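Local coordinates for protein putative ManD family dehydratase (Pantoea ananatis, PDB 3T6C) that catalyses, with low activity and with magnesium as cofactor, the dehydration of D-gluconate to 2-dehydro-3-deoxy-D-gluconate, at residues I145-V149 against G170-I174; Y222-P227 against M259-L263; V343-S349 against N370-Y376. All coordinates share one frame; numbering follows the deposited sequence.

Overall arrangement
The three contacts follow one another along the chain without nesting or crossing, and all lie in the barrel of this enolase-superfamily protein. Interaction 1 closes a beta-alpha-beta unit first, pairing strand 145-151 with strand 173-176 across helix 156-168. Interaction 2 comes next, on the outside of the barrel, where helix 219-237 packs on helix 253-262; its centre is about 23 Å from the centre of each of the others. Interaction 3 closes last, bringing 343-349 and 370-376 together across helix 355-367. Interactions 1 and 3 have centres about 11 Å apart and touch directly, since strands 145-151 and 374-375 are neighbours in one sheet, joining the last barrel strand, 374-375, to the first, 145-151.

Interaction 1. Residues I145-V149 against G170-I174; sequences IALYV and GYQYI
Val149 lays its CG1 methyl over one face of the Tyr171 ring in a CH-pi contact; these two residues and Tyr173 bury the most of the 380 Å² between the segments. CG1 stands 3.6 Å from the centroid of the Tyr171 ring, only 20° off its normal, so the methyl meets the face rather than the edge. CG1 is anti to the carbonyl carbon (chi1 -74°), which leaves CG2 of the same residue to lie 3.8 Å from Tyr171 CG, and the two methyls together span the ring from its root to its hydroxyl end. Leu147 approaches the same ring differently: its CD1 sits at the edge, near the ring plane, 4.1 Å from Tyr171 CE1.

Tyr173 serves the other side of the strand. Its CB packs against Tyr148 CB at 3.5 Å, while farther out Tyr173 CE1 reaches Ala146 CB at 4.1 Å. The backbones run parallel here, with Val149 bridged to Ile174, but their link is modest: Val149 N gives a weak bond to Tyr173 O, 3.3 Å long with an angle of 148° at the hydrogen. A water extends the link toward Gly170, accepting from Gln172 N and lying 2.7 Å from Leu147 O, to which it can donate. Tyr173 N, by contrast, is buried with no polar partner in the model.

The pair forms a beta-alpha-beta crossover whose helix 156-168 ends in a Schellman motif at Gly170. Lys166 of that helix packs on Val149 and Ile174, strand 374-375 flanks 145-151 through backbone bonds from Ala146 and Tyr148, and Phe269 meets the Tyr173 ring edge-to-face.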
loop_
_atom_site.group_PDB
_atom_site.type_symbol
_atom_site.label_atom_id
_atom_site.label_comp_id
_atom_site.label_asym_id
_atom_site.label_seq_id
_atom_site.Cartn_x
_atom_site.Cartn_y
_atom_site.Cartn_z
ATOM N N ILE A 145 -27.697 4.274 31.056
ATOM C CA ILE A 145 -27.122 4.710 29.779
ATOM C C ILE A 145 -26.648 6.158 29.900
ATOM O O ILE A 145 -27.444 7.087 30.120
ATOM C CB ILE A 145 -28.198 4.623 28.664
ATOM C CG1 ILE A 145 -28.554 3.152 28.388
ATOM C CG2 ILE A 145 -27.763 5.390 27.377
ATOM C CD1 ILE A 145 -27.379 2.210 28.144
ATOM N N ALA A 146 -25.349 6.359 29.776
ATOM C CA ALA A 146 -24.793 7.723 29.888
ATOM C C ALA A 146 -25.219 8.619 28.735
ATOM O O ALA A 146 -25.204 8.214 27.544
ATOM C CB ALA A 146 -23.272 7.667 30.008
ATOM N N LEU A 147 -25.625 9.837 29.094
ATOM C CA LEU A 147 -26.208 10.788 28.140
ATOM C C LEU A 147 -25.281 11.966 27.870
ATOM O O LEU A 147 -24.597 12.446 28.779
ATOM C CB LEU A 147 -27.557 11.310 28.682
ATOM C CG LEU A 147 -28.549 10.216 29.089
ATOM C CD1 LEU A 147 -29.790 10.939 29.682
ATOM C CD2 LEU A 147 -28.946 9.401 27.877
ATOM N N TYR A 148 -25.274 12.491 26.630
ATOM C CA TYR A 148 -24.821 13.860 26.458
ATOM C C TYR A 148 -25.948 14.751 25.979
ATOM O O TYR A 148 -26.889 14.271 25.334
ATOM C CB TYR A 148 -23.628 13.978 25.496
ATOM C CG TYR A 148 -23.908 13.883 23.972
ATOM C CD1 TYR A 148 -24.264 15.037 23.231
ATOM C CD2 TYR A 148 -23.743 12.692 23.293
ATOM C CE1 TYR A 148 -24.480 14.961 21.845
ATOM C CE2 TYR A 148 -23.892 12.608 21.890
ATOM C CZ TYR A 148 -24.291 13.724 21.190
ATOM O OH TYR A 148 -24.455 13.587 19.831
ATOM N N VAL A 149 -25.853 16.027 26.330
ATOM C CA VAL A 149 -26.907 16.957 26.055
ATOM C C VAL A 149 -26.327 18.151 25.305
ATOM O O VAL A 149 -25.113 18.345 25.251
ATOM C CB VAL A 149 -27.590 17.436 27.341
ATOM C CG1 VAL A 149 -28.482 16.314 27.916
ATOM C CG2 VAL A 149 -26.566 17.973 28.360
ATOM N N GLY A 170 -26.468 17.295 36.648
ATOM C CA GLY A 170 -25.951 15.937 36.695
ATOM C C GLY A 170 -25.401 15.358 35.387
ATOM O O GLY A 170 -24.933 14.217 35.377
ATOM N N TYR A 171 -25.421 16.120 34.297
ATOM C CA TYR A 171 -24.848 15.630 33.019
ATOM C C TYR A 171 -23.352 15.735 33.056
ATOM O O TYR A 171 -22.793 16.720 33.560
ATOM C CB TYR A 171 -25.398 16.415 31.828
ATOM C CG TYR A 171 -26.865 16.142 31.640
ATOM C CD1 TYR A 171 -27.270 14.946 31.044
ATOM C CD2 TYR A 171 -27.831 17.056 32.070
ATOM C CE1 TYR A 171 -28.597 14.666 30.845
ATOM C CE2 TYR A 171 -29.194 16.738 31.931
ATOM C CZ TYR A 171 -29.551 15.566 31.310
ATOM O OH TYR A 171 -30.889 15.284 31.123
ATOM N N GLN A 172 -22.725 14.636 32.646
ATOM C CA GLN A 172 -21.261 14.529 32.629
ATOM C C GLN A 172 -20.611 14.669 31.240
ATOM O O GLN A 172 -19.364 14.645 31.121
ATOM C CB GLN A 172 -20.875 13.221 33.304
ATOM C CG GLN A 172 -21.458 13.165 34.717
ATOM C CD GLN A 172 -21.058 11.894 35.472
ATOM O OE1 GLN A 172 -21.574 10.767 35.197
ATOM N NE2 GLN A 172 -20.212 12.070 36.434
ATOM N N TYR A 173 -21.451 14.782 30.211
ATOM C CA TYR A 173 -21.031 14.861 28.819
ATOM C C TYR A 173 -21.887 15.918 28.177
ATOM O O TYR A 173 -23.132 15.814 28.234
ATOM C CB TYR A 173 -21.281 13.524 28.117
ATOM C CG TYR A 173 -20.550 12.340 28.735
ATOM C CD1 TYR A 173 -21.054 11.715 29.874
ATOM C CD2 TYR A 173 -19.394 11.824 28.132
ATOM C CE1 TYR A 173 -20.416 10.640 30.400
ATOM C CE2 TYR A 173 -18.756 10.711 28.681
ATOM C CZ TYR A 173 -19.274 10.157 29.806
ATOM O OH TYR A 173 -18.652 9.053 30.363
ATOM N N ILE A 174 -21.244 16.943 27.623
ATOM C CA ILE A 174 -21.967 18.123 27.136
ATOM C C ILE A 174 -21.447 18.551 25.776
ATOM O O ILE A 174 -20.221 18.794 25.630
ATOM C CB ILE A 174 -21.815 19.269 28.144
ATOM C CG1 ILE A 174 -22.424 18.810 29.491
ATOM C CG2 ILE A 174 -22.597 20.501 27.644
ATOM C CD1 ILE A 174 -22.042 19.706 30.617
HETATM O O HOH W 1 -24.250 12.539 31.467
#

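Interaction 2. Residues Y222-P227 against M259-L263; sequences YAKSIP and MAKAL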
loop_
_atom_site.group_PDB
_atom_site.type_symbol
_atom_site.label_atom_id
_atom_site.label_comp_id
_atom_site.label_asym_id
_atom_site.label_seq_id
_atom_site.Cartn_x
_atom_site.Cartn_y
_atom_site.Cartn_z
ATOM N N TYR A 222 -16.476 30.763 11.545
ATOM C CA TYR A 222 -16.893 29.637 12.408
ATOM C C TYR A 222 -15.651 28.839 12.882
ATOM O O TYR A 222 -15.448 28.655 14.097
ATOM C CB TYR A 222 -17.909 28.762 11.663
ATOM C CG TYR A 222 -17.961 27.379 12.270
ATOM C CD1 TYR A 222 -18.529 27.155 13.533
ATOM C CD2 TYR A 222 -17.426 26.332 11.597
ATOM C CE1 TYR A 222 -18.493 25.840 14.101
ATOM C CE2 TYR A 222 -17.398 25.049 12.128
ATOM C CZ TYR A 222 -17.930 24.803 13.367
ATOM O OH TYR A 222 -17.851 23.505 13.852
ATOM N N ALA A 223 -14.807 28.372 11.951
ATOM C CA ALA A 223 -13.700 27.453 12.319
ATOM C C ALA A 223 -12.788 28.136 13.314
ATOM O O ALA A 223 -12.391 27.540 14.301
ATOM C CB ALA A 223 -12.909 27.058 11.099
ATOM N N LYS A 224 -12.483 29.409 13.073
ATOM C CA LYS A 224 -11.561 30.126 13.989
ATOM C C LYS A 224 -12.188 30.321 15.370
ATOM O O LYS A 224 -11.468 30.368 16.376
ATOM C CB LYS A 224 -11.109 31.454 13.357
ATOM C CG LYS A 224 -10.301 31.278 12.078
ATOM C CD LYS A 224 -10.006 32.643 11.437
ATOM C CE LYS A 224 -9.105 32.542 10.210
ATOM N NZ LYS A 224 -9.873 32.325 8.962
ATOM N N SER A 225 -13.503 30.402 15.461
ATOM C CA SER A 225 -14.139 30.686 16.729
ATOM C C SER A 225 -14.018 29.504 17.675
ATOM O O SER A 225 -14.095 29.673 18.911
ATOM C CB SER A 225 -15.623 31.059 16.533
ATOM O OG SER A 225 -16.476 29.917 16.345
ATOM N N ILE A 226 -13.875 28.311 17.104
ATOM C CA ILE A 226 -14.078 27.104 17.910
ATOM C C ILE A 226 -12.957 26.811 18.956
ATOM O O ILE A 226 -13.256 26.538 20.126
ATOM C CB ILE A 226 -14.449 25.892 17.013
ATOM C CG1 ILE A 226 -15.848 26.054 16.400
ATOM C CG2 ILE A 226 -14.517 24.565 17.840
ATOM C CD1 ILE A 226 -16.995 26.483 17.394
ATOM N N PRO A 227 -11.678 26.831 18.547
ATOM C CA PRO A 227 -10.660 26.600 19.585
ATOM C C PRO A 227 -10.737 27.671 20.693
ATOM O O PRO A 227 -10.486 27.326 21.851
ATOM C CB PRO A 227 -9.331 26.680 18.801
ATOM C CG PRO A 227 -9.744 26.184 17.402
ATOM C CD PRO A 227 -11.107 26.840 17.190
ATOM N N MET A 259 -8.758 22.205 12.522
ATOM C CA MET A 259 -9.597 22.343 13.700
ATOM C C MET A 259 -9.376 21.139 14.627
ATOM O O MET A 259 -9.240 21.331 15.857
ATOM C CB MET A 259 -11.096 22.432 13.302
ATOM C CG MET A 259 -12.039 22.366 14.574
ATOM S SD MET A 259 -13.818 22.360 14.137
ATOM C CE MET A 259 -13.766 24.065 13.801
ATOM N N ALA A 260 -9.390 19.901 14.097
ATOM C CA ALA A 260 -9.149 18.733 14.968
ATOM C C ALA A 260 -7.799 18.902 15.738
ATOM O O ALA A 260 -7.703 18.657 16.969
ATOM C CB ALA A 260 -9.137 17.447 14.113
ATOM N N LYS A 261 -6.760 19.326 15.039
ATOM C CA LYS A 261 -5.463 19.511 15.704
ATOM C C LYS A 261 -5.502 20.622 16.741
ATOM O O LYS A 261 -4.901 20.512 17.837
ATOM C CB LYS A 261 -4.401 19.809 14.631
ATOM C CG LYS A 261 -4.180 18.592 13.730
ATOM C CD LYS A 261 -3.387 18.931 12.470
ATOM C CE LYS A 261 -1.936 19.243 12.763
ATOM N NZ LYS A 261 -1.166 19.615 11.502
ATOM N N ALA A 262 -6.143 21.738 16.383
ATOM C CA ALA A 262 -6.241 22.900 17.285
ATOM C C ALA A 262 -7.023 22.629 18.524
ATOM O O ALA A 262 -6.832 23.309 19.537
ATOM C CB ALA A 262 -6.855 24.094 16.536
ATOM N N LEU A 263 -7.887 21.624 18.459
ATOM C CA LEU A 263 -8.687 21.256 19.650
ATOM C C LEU A 263 -7.992 20.273 20.588
ATOM O O LEU A 263 -8.499 20.013 21.667
ATOM C CB LEU A 263 -10.014 20.657 19.154
ATOM C CG LEU A 263 -10.969 21.717 18.578
ATOM C CD1 LEU A 263 -12.172 21.063 17.916
ATOM C CD2 LEU A 263 -11.472 22.663 19.691
#
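Met259 overlaps segment 222-227, part of helix 219-237, through its terminal methyl, CE, which settles into the angle between Ala223 and Ile226. CE lies 3.7 Å from Ala223 CA and 3.8 Å from Ile226 CB, and at 4.1 Å it also meets Tyr222 CE2, obliquely to that ring. The torsions explain the reach: Met259 CG is anti to the backbone N (chi1 172°) and the next bond is extended, which carries the sulfur out from its own helix, and the bend at chi3 (-76°) then turns CE into the neighbouring one. CE alone thus meets Tyr222, Ala223 and, one turn on, Ile226.

Both segments belong to the outer layer of a beta/alpha barrel: helix 219-237 leads into strand 242-246, and helix 253-262 into strand 270-272, two parallel neighbours in the barrel sheet. Leu271 of the latter strand backs Met259 and Leu263 from the barrel side.

One turn farther along, Leu263 and Ala262 replace the methionine. Leu263 CD2 is 4.0 Å from Ile226 CG2 and equally near Pro227 CA, so it bridges the two residues. Beside it Pro227 CG presses on Ala262 CB at 3.7 Å, and the backbones draw together here, with Pro227 CA 5.7 Å from Leu263 CA. Pro227 brings no N-H to the turn before it, and the helix is kinked at this point. The polar groups look elsewhere. Ser225 OG bonds back to Tyr222 O on a lone pair in the carbonyl plane, Tyr222 OH is hydrogen-bonded to His245 NE2, and Lys224 NZ forms a salt bridge with Glu242 of a neighbouring subunit.

Interaction 3. Residues V343-S349 against N370-Y376; sequences VRTAWHS and NFGIQEY. With GCO (D-gluconic acid), chain D.
Glu375 crosses to Ser349 and the bound D-gluconate where two short segments, joined by helix 355-367 in a beta/alpha unit of the barrel, run in nearly the same direction, 20° apart end to end. Its CB lies 4.0 Å from Ser349 N, and CG passes 3.6 Å from Ser349 O. With CG anti to the backbone N (chi1 -171°) and the chain extended beyond it, the carboxylate is carried to the gluconate pocket, where CD comes 3.4 Å from O1A of the ligand. There OE1 accepts from Ser349 N at 2.9 Å, nearly straight at 174° but from above the carboxylate plane, and also forms a salt bridge with Arg319. OE2 is hydrogen-bonded to His150 NE2 and stands 2.5 Å from O1A of the gluconate. Three protein partners, two on OE1 and one on OE2, hold the rotation of the carboxylate.

Upstream, backbone bonds join the segments. Thr345 N donates to Asn370 O, and Thr345 O receives Ile373 N; Asn370 also returns its side-chain ND2 to Val343 O, 3.0 Å away and in the amide plane. Between Trp347 and Gln374 the direct bonds give way to water: one molecule accepts from Glu375 N and donates to both Trp347 O and Ile373 O. Gln374 NE2 meets the Trp347 ring at its edge, while bonding to Asp365. His348, whose ND1 is paired with His321, turns its NE2 to O5 of the gluconate at 2.8 Å.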
loop_
_atom_site.group_PDB
_atom_site.type_symbol
_atom_site.label_atom_id
_atom_site.label_comp_id
_atom_site.label_asym_id
_atom_site.label_seq_id
_atom_site.Cartn_x
_atom_site.Cartn_y
_atom_site.Cartn_z
ATOM N N VAL A 343 -14.021 0.446 17.813
ATOM C CA VAL A 343 -14.797 1.682 17.633
ATOM C C VAL A 343 -16.066 1.607 18.499
ATOM O O VAL A 343 -16.659 0.531 18.612
ATOM C CB VAL A 343 -15.185 1.782 16.134
ATOM C CG1 VAL A 343 -16.198 2.950 15.917
ATOM C CG2 VAL A 343 -13.908 2.039 15.313
ATOM N N ARG A 344 -16.491 2.720 19.106
ATOM C CA ARG A 344 -17.672 2.650 19.964
ATOM C C ARG A 344 -18.926 3.274 19.333
ATOM O O ARG A 344 -18.850 3.959 18.321
ATOM C CB ARG A 344 -17.375 3.324 21.329
ATOM C CG ARG A 344 -16.230 2.587 22.060
ATOM C CD ARG A 344 -16.199 2.931 23.557
ATOM N NE ARG A 344 -15.765 4.293 23.768
ATOM C CZ ARG A 344 -15.712 4.823 24.981
ATOM N NH1 ARG A 344 -16.075 4.100 26.038
ATOM N NH2 ARG A 344 -15.326 6.090 25.162
ATOM N N THR A 345 -20.074 3.062 19.968
ATOM C CA THR A 345 -21.350 3.545 19.373
ATOM C C THR A 345 -21.780 4.884 19.972
ATOM O O THR A 345 -21.585 5.138 21.186
ATOM C CB THR A 345 -22.502 2.504 19.528
ATOM O OG1 THR A 345 -22.907 2.458 20.910
ATOM C CG2 THR A 345 -22.044 1.121 19.088
ATOM N N ALA A 346 -22.246 5.799 19.106
ATOM C CA ALA A 346 -22.949 6.986 19.588
ATOM C C ALA A 346 -24.105 7.183 18.607
ATOM O O ALA A 346 -24.108 8.168 17.822
ATOM C CB ALA A 346 -21.907 8.162 19.483
ATOM N N TRP A 347 -25.221 6.508 18.844
ATOM C CA TRP A 347 -26.327 6.622 17.874
ATOM C C TRP A 347 -26.901 8.027 17.892
ATOM O O TRP A 347 -27.060 8.637 18.948
ATOM C CB TRP A 347 -27.445 5.605 18.205
ATOM C CG TRP A 347 -26.956 4.169 18.364
ATOM C CD1 TRP A 347 -27.079 3.389 19.480
ATOM C CD2 TRP A 347 -26.288 3.373 17.396
ATOM N NE1 TRP A 347 -26.543 2.145 19.264
ATOM C CE2 TRP A 347 -26.033 2.105 18.004
ATOM C CE3 TRP A 347 -25.875 3.589 16.066
ATOM C CZ2 TRP A 347 -25.457 1.046 17.318
ATOM C CZ3 TRP A 347 -25.235 2.525 15.396
ATOM C CH2 TRP A 347 -25.046 1.279 16.030
ATOM N N HIS A 348 -27.277 8.496 16.694
ATOM C CA HIS A 348 -27.932 9.833 16.549
ATOM C C HIS A 348 -29.314 9.831 17.199
ATOM O O HIS A 348 -30.120 8.891 16.994
ATOM C CB HIS A 348 -27.986 10.112 15.052
ATOM C CG HIS A 348 -28.744 11.360 14.659
ATOM N ND1 HIS A 348 -30.053 11.303 14.221
ATOM C CD2 HIS A 348 -28.376 12.665 14.581
ATOM C CE1 HIS A 348 -30.468 12.526 13.908
ATOM N NE2 HIS A 348 -29.463 13.364 14.081
ATOM N N SER A 349 -29.528 10.793 18.107
ATOM C CA SER A 349 -30.816 10.863 18.807
ATOM C C SER A 349 -31.196 12.265 19.309
ATOM O O SER A 349 -31.177 12.485 20.520
ATOM C CB SER A 349 -30.737 9.889 19.979
ATOM O OG SER A 349 -32.058 9.560 20.393
ATOM N N ASN A 370 -19.324 -2.229 23.462
ATOM C CA ASN A 370 -18.694 -1.041 22.923
ATOM C C ASN A 370 -19.562 0.211 22.957
ATOM O O ASN A 370 -19.381 1.076 22.097
ATOM C CB ASN A 370 -18.123 -1.268 21.531
ATOM C CG ASN A 370 -19.173 -1.655 20.552
ATOM O OD1 ASN A 370 -20.095 -2.409 20.859
ATOM N ND2 ASN A 370 -19.022 -1.184 19.322
ATOM N N PHE A 371 -20.584 0.254 23.787
ATOM C CA PHE A 371 -21.332 1.516 23.925
ATOM C C PHE A 371 -20.421 2.696 24.223
ATOM O O PHE A 371 -19.527 2.591 25.091
ATOM C CB PHE A 371 -22.305 1.377 25.107
ATOM C CG PHE A 371 -22.988 2.674 25.476
ATOM C CD1 PHE A 371 -23.872 3.310 24.606
ATOM C CD2 PHE A 371 -22.687 3.264 26.702
ATOM C CE1 PHE A 371 -24.489 4.554 25.018
ATOM C CE2 PHE A 371 -23.271 4.474 27.096
ATOM C CZ PHE A 371 -24.190 5.089 26.219
ATOM N N GLY A 372 -20.513 3.761 23.396
ATOM C CA GLY A 372 -19.841 5.025 23.713
ATOM C C GLY A 372 -20.556 6.113 24.505
ATOM O O GLY A 372 -20.234 6.399 25.646
ATOM N N ILE A 373 -21.640 6.617 23.922
ATOM C CA ILE A 373 -22.413 7.656 24.600
ATOM C C ILE A 373 -23.792 7.683 23.943
ATOM O O ILE A 373 -23.918 7.242 22.788
ATOM C CB ILE A 373 -21.673 9.036 24.546
ATOM C CG1 ILE A 373 -22.301 10.017 25.536
ATOM C CG2 ILE A 373 -21.745 9.632 23.130
ATOM C CD1 ILE A 373 -22.100 9.564 27.023
ATOM N N GLN A 374 -24.799 8.209 24.661
ATOM C CA GLN A 374 -26.117 8.395 24.010
ATOM C C GLN A 374 -26.561 9.855 24.028
ATOM O O GLN A 374 -26.876 10.404 25.076
ATOM C CB GLN A 374 -27.171 7.543 24.724
ATOM C CG GLN A 374 -28.549 7.512 23.989
ATOM C CD GLN A 374 -28.382 7.233 22.491
ATOM O OE1 GLN A 374 -28.505 8.169 21.666
ATOM N NE2 GLN A 374 -28.040 5.997 22.132
ATOM N N GLU A 375 -26.606 10.468 22.847
ATOM C CA GLU A 375 -27.207 11.781 22.669
ATOM C C GLU A 375 -28.620 11.785 23.204
ATOM O O GLU A 375 -29.345 10.800 22.994
ATOM C CB GLU A 375 -27.275 12.047 21.173
ATOM C CG GLU A 375 -27.681 13.481 20.839
ATOM C CD GLU A 375 -27.568 13.773 19.362
ATOM O OE1 GLU A 375 -27.510 12.858 18.544
ATOM O OE2 GLU A 375 -27.540 14.970 18.991
ATOM N N TYR A 376 -29.021 12.885 23.846
ATOM C CA TYR A 376 -30.366 12.943 24.371
ATOM C C TYR A 376 -30.914 14.349 24.252
ATOM O O TYR A 376 -30.230 15.315 24.601
ATOM C CB TYR A 376 -30.301 12.558 25.838
ATOM C CG TYR A 376 -31.643 12.655 26.516
ATOM C CD1 TYR A 376 -32.607 11.718 26.252
ATOM C CD2 TYR A 376 -31.901 13.679 27.415
ATOM C CE1 TYR A 376 -33.826 11.791 26.865
ATOM C CE2 TYR A 376 -33.146 13.763 28.049
ATOM C CZ TYR A 376 -34.067 12.817 27.746
ATOM O OH TYR A 376 -35.305 12.867 28.348
HETATM C C1 GCO D . -27.135 15.996 15.819
HETATM C C2 GCO D . -27.505 16.308 14.418
HETATM C C3 GCO D . -28.865 16.958 14.248
HETATM C C4 GCO D . -29.270 16.981 12.789
HETATM C C5 GCO D . -30.757 16.758 12.666
HETATM C C6 GCO D . -31.251 16.741 11.230
HETATM O O1A GCO D . -28.005 15.809 16.720
HETATM O O1B GCO D . -25.908 15.767 16.076
HETATM O O2 GCO D . -26.406 16.900 13.776
HETATM O O3 GCO D . -28.754 18.226 14.782
HETATM O O4 GCO D . -28.910 18.244 12.259
HETATM O O5 GCO D . -31.068 15.556 13.266
HETATM O O6 GCO D . -32.637 16.497 11.089
HETATM O O HOH W 2 -17.309 1.473 26.392
HETATM O O HOH W 3 -24.651 4.703 21.259
HETATM O O HOH W 4 -25.097 9.127 20.782
HETATM O O HOH W 5 -31.925 9.763 23.206
#